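Local coordinates for protein YECBM32 (Yersinia enterocolitica, PDB 2JDA) that binds polygalacturonic acid, the backbone of pectin, as a periplasmic carbohydrate-binding module built on an F5/8 type C (discoidin-like) domain, at residues Thr14-Asp19 and Glu43-Leu48; Lys35-Ala40 and Ala127-Ala132; Ile59-Phe64 and Glu101-Thr106; Phe64-Arg69 and Ala96-Glu101. All blocks are in the same frame, centred on the assembly; numbering follows the deposited sequence.

Contact 1: residues Thr14-Asp19 and Glu43-Leu48; sequences TASGYD and ESWVQL
Trp45 lays its indole against the backbone of Ala15 and Ser16, where outermost strand 10-15 of the five-stranded antiparallel sheet runs out beside strand 44-50. From CB, chi1 of 55° sets CG between the backbone N and the carbonyl carbon and lays one ring face over the neighbouring strand's backbone. CD1 and NE1 face Ser16 CB, which makes a CH-pi contact 3.6 Å from the centroid of the five-membered ring. CE2 and CD2 lie against Ser16 N, CZ2 and CH2 over Ala15 C, CE3 near Ala15 CA. At the far rim CZ3 comes within 3.5 Å of Ala15 CA, while Thr14 OG1 meets it in the ring plane, at the edge.

Ser16 N donates to Trp45 O (2.9 Å), and Trp45 N donates back to Ser16 OG (3.0 Å). One water joins Ser16 OG to Ser44 OG, itself bonded to Gly42 O; another joins Thr14 OG1 to Gln47 O. Where the strand ends, a serine hydroxyl thus accepts the amide proton that a backbone carbonyl would ordinarily take.

Contact 2: residues Lys35-Ala40 and Ala127-Ala132; sequences KTRWAA and AINEIA. With CA (calcium ion), chain C.
The calcium site of this beta-sandwich domain draws ligands from both sides of the contact, Thr36 on one, Asn129 and Glu130 on the other. Thr36 chelates the ion with O and OG1, each 2.5 Å from the calcium; chi1 of 65° sets OG1 between the backbone N and the carbonyl carbon, whose O also reaches the ion. Asn129 O binds the calcium at 2.4 Å and stands next to Thr36 O, two carbonyl oxygens whose mutual repulsion the cation probably offsets. Glu130 bends at chi2 (68°) to place OE1 on the metal, while OE2 accepts from Gly32 N. Asn28 O, Asp31 OD1 and Asp33 O complete the shell. Asn129 and Glu130 form a classic beta bulge opposite Val62, which probably helps bring carbonyl and carboxylate to one ion.

Beyond it the segments pair antiparallel: Ile128 N donates to Trp38 O (2.9 Å), and Trp38 N to Ile128 O (3.1 Å). Ile128 CD1 touches the edge of the Trp38 indole, whose NE1 bonds to Gly17 O. Arg37 and Asn129 run alongside each other, guanidinium and amide planes 65° apart, Arg37 CB 3.6 Å from Asn129 OD1; a water donates to that OD1 (2.7 Å) and weakly accepts from Arg37 NH1.

Contact 3: residues Ile59-Phe64 and Glu101-Thr106; sequences ILIVPF and EKLTFT. With SO4 (sulfate ion), chain H.
Ile59 and Phe105 meet at about a right angle, the isoleucine's CG1 and CD1 reaching CE2 and CZ of the phenyl ring. The closest pair is Ile59 CD1 and Phe105 CE2, 3.9 Å apart. Two residues along, Ile61 and Leu103 slant across each other: chi1 of Ile61 (-172°) carries CG1 away from the backbone N and leaves CG2 to touch Leu103 CD1 at 4.0 Å. Ile59, Ile61 and Leu103 lie on one buried face; from strand 71-78, in the other layer of the beta-sandwich characteristic of discoidin-like domains, Ile75 packs on Ile59, Phe73 on Ile61, and both on Leu103.

The strands run antiparallel, 148° between their directions, the axes of 59-63 and 101-105 approaching to 4.7 Å. Ile59 and Leu103 exchange two hydrogen bonds, as do Ile61 and Glu101; the shortest is from Leu103 N to Ile59 O, 2.8 Å. Between these rungs Leu60 and Lys102 form a non-hydrogen-bonded pair on the other face, and Leu60 curls back so that CD1 lies 3.5 Å from Glu101 O.

Glu101 sends its carboxylate beyond the pair, OE1 to a salt bridge with Arg142 and OE2 to Ser94 N. Lys102, bent at chi3, leads NZ outward to a weak hydrogen bond with O2 of a sulfate ion (3.5 Å), which probably came from the crystallisation solution and also bonds to Ser141 OG.

Contact 4: residues Phe64-Arg69 and Ala96-Glu101; sequences FKPTER and ADKNGE
Two surface loops lie against each other here without a hydrogen bond between them, Pro66 opposite Lys98 and Thr67 opposite Asp97, the latter pair with CA atoms 5.8 Å apart. One loop links strand 53-63 to strand 71-78 of the beta-sandwich, the other strand 85-92 to strand 101-105, and the second contains an Asx turn at Asp97.

The contact is small and rests on van der Waals touching. The ring of Pro66 presses its CB and CG edge on the backbone of the other loop, CG lying 3.5 Å from Asp97 O and slightly farther from Lys98 CA. Thr67 turns its methyl inward: with OG1 held between backbone N and carbonyl carbon (chi1 65°), CG2 comes 3.8 Å from Asp97 C and equally near Lys98 CG. Lys98 crosses the threonine extended beyond CG, so that the aliphatic part does the touching and CE passes 4.1 Å from Thr67 OG1. Its NZ is 6.9 Å from Glu68 OE2, too far for a salt bridge, although the opposite charges may attract weakly.

Each loop has internal hydrogen bonds, which probably help hold its shape. Glu68 N donates to Lys65 O, rounding the turn that presents Pro66 and Thr67. In the other loop, Asn99 N donates to Asp97 OD1 (3.0 Å, 161° at the hydrogen), meeting this oxygen from above the carboxylate plane, 45° out of it.

How the contacts relate
Followed from the N terminus, the chain first closes a loop at contact 1, where strand 10-15 joins strand 44-50 in the five-stranded sheet. Contact 2 starts inside that loop and ends far beyond it, so the two cross; they touch where Val46 CG1 packs on Trp38 CZ3 and Leu48 on Ile131, between the two sheets. Nested within contact 2 lies contact 3, in the same sheet, since strand 125-133 runs beside strand 53-63. Contact 4 is nested in turn inside contact 3, sharing Phe64 and Glu101, and continues that strand pair into surface loops. Contact 1 stands about 17 Å from contact 3, centre to centre.

Contact 1: residues Thr14-Asp19 and Glu43-Leu48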
loop_
_atom_site.group_PDB
_atom_site.type_symbol
_atom_site.label_atom_id
_atom_site.label_comp_id
_atom_site.label_asym_id
_atom_site.label_seq_id
_atom_site.Cartn_x
_atom_site.Cartn_y
_atom_site.Cartn_z
ATOM N N THR A 14 -10.067 4.774 -0.506
ATOM C CA THR A 14 -10.358 5.637 -1.647
ATOM C C THR A 14 -9.150 5.583 -2.563
ATOM O O THR A 14 -8.045 5.225 -2.147
ATOM C CB THR A 14 -10.698 7.072 -1.238
ATOM O OG1 THR A 14 -9.646 7.594 -0.410
ATOM C CG2 THR A 14 -11.956 7.137 -0.442
ATOM N N ALA A 15 -9.322 6.000 -3.795
ATOM C CA ALA A 15 -8.210 6.028 -4.735
ATOM C C ALA A 15 -8.397 7.081 -5.832
ATOM O O ALA A 15 -9.512 7.538 -6.106
ATOM C CB ALA A 15 -7.998 4.655 -5.346
ATOM N N SER A 16 -7.289 7.419 -6.495
ATOM C CA SER A 16 -7.310 8.311 -7.615
ATOM C C SER A 16 -8.143 7.769 -8.771
ATOM O O SER A 16 -8.706 8.559 -9.525
ATOM C CB SER A 16 -5.891 8.517 -8.131
ATOM O OG SER A 16 -5.256 7.328 -8.439
ATOM N N GLY A 17 -8.145 6.455 -8.927
ATOM C CA GLY A 17 -8.786 5.769 -10.034
ATOM C C GLY A 17 -8.578 4.294 -9.908
ATOM O O GLY A 17 -7.953 3.855 -8.954
ATOM N N TYR A 18 -9.157 3.536 -10.843
ATOM C CA TYR A 18 -9.092 2.109 -10.813
ATOM C C TYR A 18 -9.512 1.572 -12.181
ATOM O O TYR A 18 -10.189 2.247 -12.947
ATOM C CB TYR A 18 -10.065 1.574 -9.709
ATOM C CG TYR A 18 -11.534 1.864 -9.927
ATOM C CD1 TYR A 18 -12.407 0.863 -10.382
ATOM C CD2 TYR A 18 -12.071 3.106 -9.681
ATOM C CE1 TYR A 18 -13.741 1.091 -10.589
ATOM C CE2 TYR A 18 -13.414 3.357 -9.905
ATOM C CZ TYR A 18 -14.246 2.370 -10.363
ATOM O OH TYR A 18 -15.607 2.634 -10.574
ATOM N N ASP A 19 -9.202 0.312 -12.422
ATOM C CA ASP A 19 -9.564 -0.391 -13.659
ATOM C C ASP A 19 -11.009 -0.803 -13.518
ATOM O O ASP A 19 -11.311 -1.813 -12.903
ATOM C CB ASP A 19 -8.669 -1.577 -13.876
ATOM C CG ASP A 19 -8.931 -2.308 -15.156
ATOM O OD1 ASP A 19 -10.060 -2.157 -15.728
ATOM O OD2 ASP A 19 -8.034 -3.080 -15.581
ATOM N N GLU A 43 0.426 7.985 -12.550
ATOM C CA GLU A 43 0.685 8.344 -11.165
ATOM C C GLU A 43 -0.670 8.363 -10.484
ATOM O O GLU A 43 -1.590 9.084 -10.898
ATOM C CB GLU A 43 1.397 9.687 -11.030
ATOM C CG GLU A 43 2.866 9.633 -11.394
ATOM C CD GLU A 43 3.567 11.000 -11.204
ATOM O OE1 GLU A 43 3.332 11.606 -10.124
ATOM O OE2 GLU A 43 4.418 11.252 -12.099
ATOM N N SER A 44 -0.778 7.563 -9.429
ATOM C CA SER A 44 -2.027 7.246 -8.787
ATOM C C SER A 44 -1.856 7.352 -7.259
ATOM O O SER A 44 -0.731 7.586 -6.752
ATOM C CB SER A 44 -2.444 5.860 -9.187
ATOM O OG SER A 44 -2.620 5.745 -10.580
ATOM N N TRP A 45 -2.924 7.136 -6.536
ATOM C CA TRP A 45 -2.833 7.039 -5.077
ATOM C C TRP A 45 -3.957 6.173 -4.587
ATOM O O TRP A 45 -5.007 6.074 -5.202
ATOM C CB TRP A 45 -2.828 8.418 -4.360
ATOM C CG TRP A 45 -3.969 9.300 -4.674
ATOM C CD1 TRP A 45 -4.037 10.216 -5.676
ATOM C CD2 TRP A 45 -5.285 9.228 -4.114
ATOM N NE1 TRP A 45 -5.302 10.767 -5.724
ATOM C CE2 TRP A 45 -6.083 10.169 -4.775
ATOM C CE3 TRP A 45 -5.863 8.481 -3.076
ATOM C CZ2 TRP A 45 -7.418 10.375 -4.461
ATOM C CZ3 TRP A 45 -7.184 8.718 -2.744
ATOM C CH2 TRP A 45 -7.955 9.647 -3.444
ATOM N N VAL A 46 -3.718 5.525 -3.446
ATOM C CA VAL A 46 -4.721 4.758 -2.711
ATOM C C VAL A 46 -4.574 5.119 -1.251
ATOM O O VAL A 46 -3.441 5.212 -0.732
ATOM C CB VAL A 46 -4.580 3.254 -3.009
ATOM C CG1 VAL A 46 -3.221 2.669 -2.604
ATOM C CG2 VAL A 46 -5.729 2.483 -2.333
ATOM N N GLN A 47 -5.708 5.391 -0.611
ATOM C CA GLN A 47 -5.742 5.941 0.746
ATOM C C GLN A 47 -6.563 5.050 1.640
ATOM O O GLN A 47 -7.668 4.678 1.316
ATOM C CB GLN A 47 -6.295 7.349 0.732
ATOM C CG GLN A 47 -6.436 8.012 2.093
ATOM C CD GLN A 47 -6.969 9.414 1.974
ATOM O OE1 GLN A 47 -6.314 10.247 1.362
ATOM N NE2 GLN A 47 -8.178 9.674 2.516
ATOM N N LEU A 48 -5.968 4.668 2.751
ATOM C CA LEU A 48 -6.511 3.754 3.750
ATOM C C LEU A 48 -6.914 4.558 4.959
ATOM O O LEU A 48 -6.064 5.278 5.543
ATOM C CB LEU A 48 -5.479 2.712 4.139
ATOM C CG LEU A 48 -4.782 2.021 3.005
ATOM C CD1 LEU A 48 -3.659 1.152 3.535
ATOM C CD2 LEU A 48 -5.736 1.244 2.143
HETATM O O HOH W 1 -9.583 6.723 2.254
HETATM O O HOH W 2 -5.187 6.770 -11.008
#

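Contact 2: residues Lys35-Ala40 and Ala127-Ala132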
loop_
_atom_site.group_PDB
_atom_site.type_symbol
_atom_site.label_atom_id
_atom_site.label_comp_id
_atom_site.label_asym_id
_atom_site.label_seq_id
_atom_site.Cartn_x
_atom_site.Cartn_y
_atom_site.Cartn_z
ATOM N N LYS A 35 -6.048 -12.763 -4.143
ATOM C CA LYS A 35 -6.434 -12.934 -5.523
ATOM C C LYS A 35 -7.189 -11.711 -6.096
ATOM O O LYS A 35 -7.440 -11.685 -7.281
ATOM C CB LYS A 35 -7.339 -14.160 -5.725
ATOM C CG LYS A 35 -6.763 -15.461 -5.217
ATOM C CD LYS A 35 -7.935 -16.529 -5.156
ATOM C CE LYS A 35 -8.888 -16.403 -3.897
ATOM N NZ LYS A 35 -8.248 -16.218 -2.543
ATOM N N THR A 36 -7.641 -10.784 -5.266
ATOM C CA THR A 36 -8.265 -9.542 -5.784
ATOM C C THR A 36 -7.249 -8.408 -5.612
ATOM O O THR A 36 -6.482 -8.373 -4.648
ATOM C CB THR A 36 -9.507 -9.175 -4.987
ATOM O OG1 THR A 36 -9.128 -8.864 -3.640
ATOM C CG2 THR A 36 -10.496 -10.317 -4.948
ATOM N N ARG A 37 -7.272 -7.460 -6.535
ATOM C CA ARG A 37 -6.350 -6.326 -6.518
ATOM C C ARG A 37 -7.017 -5.038 -6.873
ATOM O O ARG A 37 -8.036 -5.010 -7.526
ATOM C CB ARG A 37 -5.194 -6.587 -7.469
ATOM C CG ARG A 37 -5.533 -6.683 -8.942
ATOM C CD ARG A 37 -4.345 -7.073 -9.775
ATOM N NE ARG A 37 -4.595 -7.267 -11.198
ATOM C CZ ARG A 37 -4.991 -8.395 -11.733
ATOM N NH1 ARG A 37 -5.317 -9.439 -10.986
ATOM N NH2 ARG A 37 -5.099 -8.431 -13.044
ATOM N N TRP A 38 -6.424 -3.968 -6.365
ATOM C CA TRP A 38 -6.607 -2.626 -6.896
ATOM C C TRP A 38 -5.561 -2.408 -7.971
ATOM O O TRP A 38 -4.387 -2.738 -7.782
ATOM C CB TRP A 38 -6.389 -1.585 -5.781
ATOM C CG TRP A 38 -6.294 -0.175 -6.287
ATOM C CD1 TRP A 38 -7.311 0.545 -6.870
ATOM C CD2 TRP A 38 -5.159 0.677 -6.286
ATOM N NE1 TRP A 38 -6.858 1.765 -7.293
ATOM C CE2 TRP A 38 -5.544 1.895 -6.898
ATOM C CE3 TRP A 38 -3.815 0.536 -5.860
ATOM C CZ2 TRP A 38 -4.649 2.940 -7.085
ATOM C CZ3 TRP A 38 -2.951 1.568 -6.041
ATOM C CH2 TRP A 38 -3.380 2.776 -6.647
ATOM N N ALA A 39 -5.971 -1.802 -9.067
ATOM C CA ALA A 39 -5.050 -1.426 -10.151
ATOM C C ALA A 39 -5.484 -0.107 -10.772
ATOM O O ALA A 39 -6.664 0.114 -11.005
ATOM C CB ALA A 39 -4.987 -2.462 -11.220
ATOM N N ALA A 40 -4.509 0.751 -11.066
ATOM C CA ALA A 40 -4.758 2.065 -11.674
ATOM C C ALA A 40 -3.556 2.415 -12.520
ATOM O O ALA A 40 -2.471 1.937 -12.254
ATOM C CB ALA A 40 -4.964 3.101 -10.611
ATOM N N ALA A 127 -0.457 -1.968 -9.301
ATOM C CA ALA A 127 -1.409 -3.005 -8.956
ATOM C C ALA A 127 -0.973 -3.663 -7.635
ATOM O O ALA A 127 0.162 -4.116 -7.517
ATOM C CB ALA A 127 -1.518 -4.036 -10.095
ATOM N N ILE A 128 -1.867 -3.702 -6.669
ATOM C CA ILE A 128 -1.587 -4.183 -5.320
ATOM C C ILE A 128 -2.661 -5.176 -4.916
ATOM O O ILE A 128 -3.830 -4.842 -4.903
ATOM C CB ILE A 128 -1.449 -3.021 -4.307
ATOM C CG1 ILE A 128 -0.327 -2.069 -4.730
ATOM C CG2 ILE A 128 -1.198 -3.581 -2.958
ATOM C CD1 ILE A 128 -0.250 -0.723 -3.941
ATOM N N ASN A 129 -2.236 -6.393 -4.575
ATOM C CA ASN A 129 -3.192 -7.411 -4.144
ATOM C C ASN A 129 -3.730 -7.142 -2.751
ATOM O O ASN A 129 -4.931 -7.336 -2.463
ATOM C CB ASN A 129 -2.555 -8.800 -4.161
ATOM C CG ASN A 129 -2.096 -9.263 -5.536
ATOM O OD1 ASN A 129 -2.581 -8.820 -6.570
ATOM N ND2 ASN A 129 -1.099 -10.199 -5.548
ATOM N N GLU A 130 -2.858 -6.727 -1.832
ATOM C CA GLU A 130 -3.254 -6.563 -0.453
ATOM C C GLU A 130 -2.260 -5.638 0.259
ATOM O O GLU A 130 -1.067 -5.552 -0.049
ATOM C CB GLU A 130 -3.260 -7.934 0.233
ATOM C CG GLU A 130 -4.169 -8.040 1.402
ATOM C CD GLU A 130 -5.672 -7.975 1.114
ATOM O OE1 GLU A 130 -6.265 -8.222 0.013
ATOM O OE2 GLU A 130 -6.264 -7.559 2.061
ATOM N N ILE A 131 -2.827 -4.856 1.168
ATOM C CA ILE A 131 -2.093 -4.075 2.116
ATOM C C ILE A 131 -2.711 -4.287 3.476
ATOM O O ILE A 131 -3.924 -4.338 3.643
ATOM C CB ILE A 131 -2.121 -2.607 1.708
ATOM C CG1 ILE A 131 -1.103 -1.776 2.462
ATOM C CG2 ILE A 131 -3.447 -2.057 1.840
ATOM C CD1 ILE A 131 -0.507 -0.705 1.500
ATOM N N ALA A 132 -1.866 -4.344 4.486
ATOM C CA ALA A 132 -2.358 -4.393 5.871
ATOM C C ALA A 132 -1.455 -3.505 6.740
ATOM O O ALA A 132 -0.275 -3.293 6.410
ATOM C CB ALA A 132 -2.401 -5.799 6.393
HETATM CA CA CA C . -7.139 -8.220 -2.266
HETATM O O HOH W 3 -4.526 -10.231 -7.861
#

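Contact 3: residues Ile59-Phe64 and Glu101-Thr106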
loop_
_atom_site.group_PDB
_atom_site.type_symbol
_atom_site.label_atom_id
_atom_site.label_comp_id
_atom_site.label_asym_id
_atom_site.label_seq_id
_atom_site.Cartn_x
_atom_site.Cartn_y
_atom_site.Cartn_z
ATOM N N ILE A 59 3.763 -1.812 7.709
ATOM C CA ILE A 59 2.821 -1.994 6.612
ATOM C C ILE A 59 3.242 -3.251 5.863
ATOM O O ILE A 59 4.384 -3.378 5.438
ATOM C CB ILE A 59 2.822 -0.772 5.690
ATOM C CG1 ILE A 59 2.316 0.473 6.417
ATOM C CG2 ILE A 59 2.017 -1.076 4.436
ATOM C CD1 ILE A 59 2.740 1.833 5.794
ATOM N N LEU A 60 2.296 -4.155 5.671
ATOM C CA LEU A 60 2.446 -5.308 4.788
ATOM C C LEU A 60 1.958 -4.891 3.394
ATOM O O LEU A 60 0.835 -4.431 3.259
ATOM C CB LEU A 60 1.620 -6.485 5.306
ATOM C CG LEU A 60 1.511 -7.679 4.322
ATOM C CD1 LEU A 60 2.802 -8.429 4.184
ATOM C CD2 LEU A 60 0.403 -8.632 4.751
ATOM N N ILE A 61 2.784 -5.063 2.383
ATOM C CA ILE A 61 2.430 -4.808 0.994
ATOM C C ILE A 61 2.654 -6.065 0.170
ATOM O O ILE A 61 3.688 -6.719 0.251
ATOM C CB ILE A 61 3.141 -3.548 0.425
ATOM C CG1 ILE A 61 2.566 -3.230 -0.949
ATOM C CG2 ILE A 61 4.664 -3.690 0.403
ATOM C CD1 ILE A 61 3.034 -1.906 -1.514
ATOM N N VAL A 62 1.621 -6.415 -0.600
ATOM C CA VAL A 62 1.604 -7.599 -1.455
ATOM C C VAL A 62 1.329 -7.107 -2.886
ATOM O O VAL A 62 0.182 -7.061 -3.322
ATOM C CB VAL A 62 0.569 -8.613 -0.959
ATOM C CG1 VAL A 62 0.673 -9.914 -1.796
ATOM C CG2 VAL A 62 0.707 -8.883 0.557
ATOM N N PRO A 63 2.355 -6.701 -3.600
ATOM C CA PRO A 63 2.154 -6.184 -4.947
ATOM C C PRO A 63 1.829 -7.312 -5.927
ATOM O O PRO A 63 2.247 -8.451 -5.732
ATOM C CB PRO A 63 3.471 -5.466 -5.252
ATOM C CG PRO A 63 4.484 -6.207 -4.450
ATOM C CD PRO A 63 3.781 -6.607 -3.196
ATOM N N PHE A 64 1.153 -6.973 -7.006
ATOM C CA PHE A 64 0.796 -7.921 -8.068
ATOM C C PHE A 64 1.996 -8.322 -8.896
ATOM O O PHE A 64 2.816 -7.475 -9.267
ATOM C CB PHE A 64 -0.226 -7.207 -8.968
ATOM C CG PHE A 64 -0.768 -8.035 -10.109
ATOM C CD1 PHE A 64 -1.473 -9.205 -9.884
ATOM C CD2 PHE A 64 -0.604 -7.583 -11.419
ATOM C CE1 PHE A 64 -1.989 -9.939 -10.967
ATOM C CE2 PHE A 64 -1.122 -8.323 -12.492
ATOM C CZ PHE A 64 -1.803 -9.481 -12.237
ATOM N N GLU A 101 5.985 -8.019 1.467
ATOM C CA GLU A 101 7.042 -7.420 2.277
ATOM C C GLU A 101 6.451 -6.727 3.494
ATOM O O GLU A 101 5.355 -6.127 3.401
ATOM C CB GLU A 101 7.840 -6.383 1.516
ATOM C CG GLU A 101 8.561 -6.920 0.310
ATOM C CD GLU A 101 9.295 -5.844 -0.430
ATOM O OE1 GLU A 101 10.406 -5.459 0.013
ATOM O OE2 GLU A 101 8.789 -5.426 -1.507
ATOM N N LYS A 102 7.191 -6.778 4.612
ATOM C CA LYS A 102 6.797 -6.108 5.844
ATOM C C LYS A 102 7.718 -4.898 5.974
ATOM O O LYS A 102 8.909 -5.020 6.268
ATOM C CB LYS A 102 6.987 -7.064 7.021
ATOM C CG LYS A 102 6.582 -6.477 8.346
ATOM C CD LYS A 102 6.641 -7.502 9.488
ATOM C CE LYS A 102 7.958 -7.612 10.091
ATOM N NZ LYS A 102 7.742 -8.182 11.515
ATOM N N LEU A 103 7.145 -3.740 5.744
ATOM C CA LEU A 103 7.862 -2.469 5.794
ATOM C C LEU A 103 7.793 -1.924 7.181
ATOM O O LEU A 103 6.696 -1.840 7.750
ATOM C CB LEU A 103 7.239 -1.464 4.806
ATOM C CG LEU A 103 7.017 -1.962 3.376
ATOM C CD1 LEU A 103 6.378 -0.857 2.576
ATOM C CD2 LEU A 103 8.271 -2.496 2.747
ATOM N N THR A 104 8.935 -1.489 7.705
ATOM C CA THR A 104 8.994 -0.938 9.079
ATOM C C THR A 104 9.637 0.440 9.075
ATOM O O THR A 104 10.315 0.814 8.139
ATOM C CB THR A 104 9.732 -1.880 10.035
ATOM O OG1 THR A 104 11.085 -2.039 9.608
ATOM C CG2 THR A 104 9.112 -3.246 10.066
ATOM N N PHE A 105 9.437 1.169 10.169
ATOM C CA PHE A 105 9.753 2.571 10.232
ATOM C C PHE A 105 9.530 3.003 11.679
ATOM O O PHE A 105 8.879 2.311 12.475
ATOM C CB PHE A 105 8.865 3.403 9.296
ATOM C CG PHE A 105 7.446 2.912 9.235
ATOM C CD1 PHE A 105 6.534 3.259 10.207
ATOM C CD2 PHE A 105 7.042 2.050 8.237
ATOM C CE1 PHE A 105 5.221 2.782 10.155
ATOM C CE2 PHE A 105 5.784 1.555 8.186
ATOM C CZ PHE A 105 4.851 1.913 9.154
ATOM N N THR A 106 10.098 4.137 12.027
ATOM C CA THR A 106 9.828 4.760 13.331
ATOM C C THR A 106 8.305 4.858 13.499
ATOM O O THR A 106 7.635 5.455 12.617
ATOM C CB THR A 106 10.410 6.163 13.356
ATOM O OG1 THR A 106 11.848 6.089 13.409
ATOM C CG2 THR A 106 9.984 6.889 14.607
HETATM S S SO4 H . 12.335 -9.308 12.082
HETATM O O1 SO4 H . 12.878 -9.410 10.747
HETATM O O2 SO4 H . 11.151 -8.420 12.055
HETATM O O3 SO4 H . 11.849 -10.650 12.438
HETATM O O4 SO4 H . 13.256 -8.689 12.902
HETATM O O HOH W 4 6.446 -5.986 -1.751
#

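Contact 4: residues Phe64-Arg69 and Ala96-Glu101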
loop_
_atom_site.group_PDB
_atom_site.type_symbol
_atom_site.label_atom_id
_atom_site.label_comp_id
_atom_site.label_asym_id
_atom_site.label_seq_id
_atom_site.Cartn_x
_atom_site.Cartn_y
_atom_site.Cartn_z
ATOM N N PHE A 64 1.153 -6.973 -7.006
ATOM C CA PHE A 64 0.796 -7.921 -8.068
ATOM C C PHE A 64 1.996 -8.322 -8.896
ATOM O O PHE A 64 2.816 -7.475 -9.267
ATOM C CB PHE A 64 -0.226 -7.207 -8.968
ATOM C CG PHE A 64 -0.768 -8.035 -10.109
ATOM C CD1 PHE A 64 -1.473 -9.205 -9.884
ATOM C CD2 PHE A 64 -0.604 -7.583 -11.419
ATOM C CE1 PHE A 64 -1.989 -9.939 -10.967
ATOM C CE2 PHE A 64 -1.122 -8.323 -12.492
ATOM C CZ PHE A 64 -1.803 -9.481 -12.237
ATOM N N LYS A 65 2.099 -9.619 -9.197
ATOM C CA LYS A 65 3.197 -10.179 -10.039
ATOM C C LYS A 65 4.564 -9.673 -9.621
ATOM O O LYS A 65 5.342 -9.149 -10.425
ATOM C CB LYS A 65 2.925 -9.910 -11.533
ATOM C CG LYS A 65 1.691 -10.612 -12.148
ATOM C CD LYS A 65 1.603 -10.364 -13.694
ATOM C CE LYS A 65 0.647 -11.342 -14.347
ATOM N NZ LYS A 65 0.401 -11.037 -15.809
ATOM N N PRO A 66 4.877 -9.827 -8.335
ATOM C CA PRO A 66 6.063 -9.190 -7.767
ATOM C C PRO A 66 7.382 -9.645 -8.374
ATOM O O PRO A 66 8.315 -8.838 -8.432
ATOM C CB PRO A 66 6.006 -9.588 -6.311
ATOM C CG PRO A 66 5.183 -10.850 -6.276
ATOM C CD PRO A 66 4.170 -10.693 -7.379
ATOM N N THR A 67 7.479 -10.904 -8.824
ATOM C CA THR A 67 8.760 -11.353 -9.382
ATOM C C THR A 67 9.002 -10.860 -10.796
ATOM O O THR A 67 10.124 -10.955 -11.292
ATOM C CB THR A 67 8.911 -12.884 -9.334
ATOM O OG1 THR A 67 7.929 -13.509 -10.190
ATOM C CG2 THR A 67 8.766 -13.461 -7.903
ATOM N N GLU A 68 7.966 -10.310 -11.433
ATOM C CA GLU A 68 8.082 -9.674 -12.740
ATOM C C GLU A 68 8.152 -8.179 -12.731
ATOM O O GLU A 68 8.629 -7.603 -13.661
ATOM C CB GLU A 68 6.884 -10.086 -13.595
ATOM C CG GLU A 68 6.796 -11.586 -13.860
ATOM C CD GLU A 68 5.523 -12.048 -14.576
ATOM O OE1 GLU A 68 4.802 -11.248 -15.196
ATOM O OE2 GLU A 68 5.223 -13.257 -14.504
ATOM N N ARG A 69 7.598 -7.517 -11.696
ATOM C CA ARG A 69 7.310 -6.110 -11.732
ATOM C C ARG A 69 7.611 -5.495 -10.367
ATOM O O ARG A 69 7.031 -5.941 -9.354
ATOM C CB ARG A 69 5.816 -5.865 -12.002
ATOM C CG ARG A 69 5.308 -6.579 -13.222
ATOM C CD ARG A 69 3.895 -6.267 -13.504
ATOM N NE ARG A 69 3.463 -6.963 -14.700
ATOM C CZ ARG A 69 2.214 -6.940 -15.139
ATOM N NH1 ARG A 69 1.289 -6.254 -14.489
ATOM N NH2 ARG A 69 1.903 -7.617 -16.236
ATOM N N ALA A 96 12.114 -10.269 -5.348
ATOM C CA ALA A 96 12.816 -11.455 -4.908
ATOM C C ALA A 96 11.886 -12.638 -4.800
ATOM O O ALA A 96 12.270 -13.770 -5.124
ATOM C CB ALA A 96 13.491 -11.223 -3.578
ATOM N N ASP A 97 10.671 -12.427 -4.327
ATOM C CA ASP A 97 9.713 -13.511 -4.134
ATOM C C ASP A 97 8.251 -13.056 -4.119
ATOM O O ASP A 97 7.957 -11.877 -4.368
ATOM C CB ASP A 97 10.070 -14.337 -2.867
ATOM C CG ASP A 97 9.900 -13.578 -1.615
ATOM O OD1 ASP A 97 8.966 -12.764 -1.490
ATOM O OD2 ASP A 97 10.715 -13.713 -0.678
ATOM N N LYS A 98 7.342 -14.015 -3.902
ATOM C CA LYS A 98 5.893 -13.785 -3.984
ATOM C C LYS A 98 5.246 -13.659 -2.614
ATOM O O LYS A 98 4.030 -13.722 -2.483
ATOM C CB LYS A 98 5.212 -14.907 -4.776
ATOM C CG LYS A 98 5.662 -14.982 -6.217
ATOM C CD LYS A 98 5.139 -16.256 -6.924
ATOM C CE LYS A 98 5.470 -16.282 -8.378
ATOM N NZ LYS A 98 4.665 -17.389 -9.031
ATOM N N ASN A 99 6.053 -13.446 -1.586
ATOM C CA ASN A 99 5.563 -13.424 -0.223
ATOM C C ASN A 99 5.063 -12.059 0.296
ATOM O O ASN A 99 4.533 -11.984 1.381
ATOM C CB ASN A 99 6.698 -13.832 0.696
ATOM C CG ASN A 99 7.037 -15.288 0.606
ATOM O OD1 ASN A 99 6.226 -16.137 0.207
ATOM N ND2 ASN A 99 8.269 -15.593 1.024
ATOM N N GLY A 100 5.215 -10.995 -0.464
ATOM C CA GLY A 100 4.942 -9.683 0.081
ATOM C C GLY A 100 6.112 -9.227 0.940
ATOM O O GLY A 100 7.110 -9.943 1.098
ATOM N N GLU A 101 5.985 -8.019 1.467
ATOM C CA GLU A 101 7.042 -7.420 2.277
ATOM C C GLU A 101 6.451 -6.727 3.494
ATOM O O GLU A 101 5.355 -6.127 3.401
ATOM C CB GLU A 101 7.840 -6.383 1.516
ATOM C CG GLU A 101 8.561 -6.920 0.310
ATOM C CD GLU A 101 9.295 -5.844 -0.430
ATOM O OE1 GLU A 101 10.406 -5.459 0.013
ATOM O OE2 GLU A 101 8.789 -5.426 -1.507
#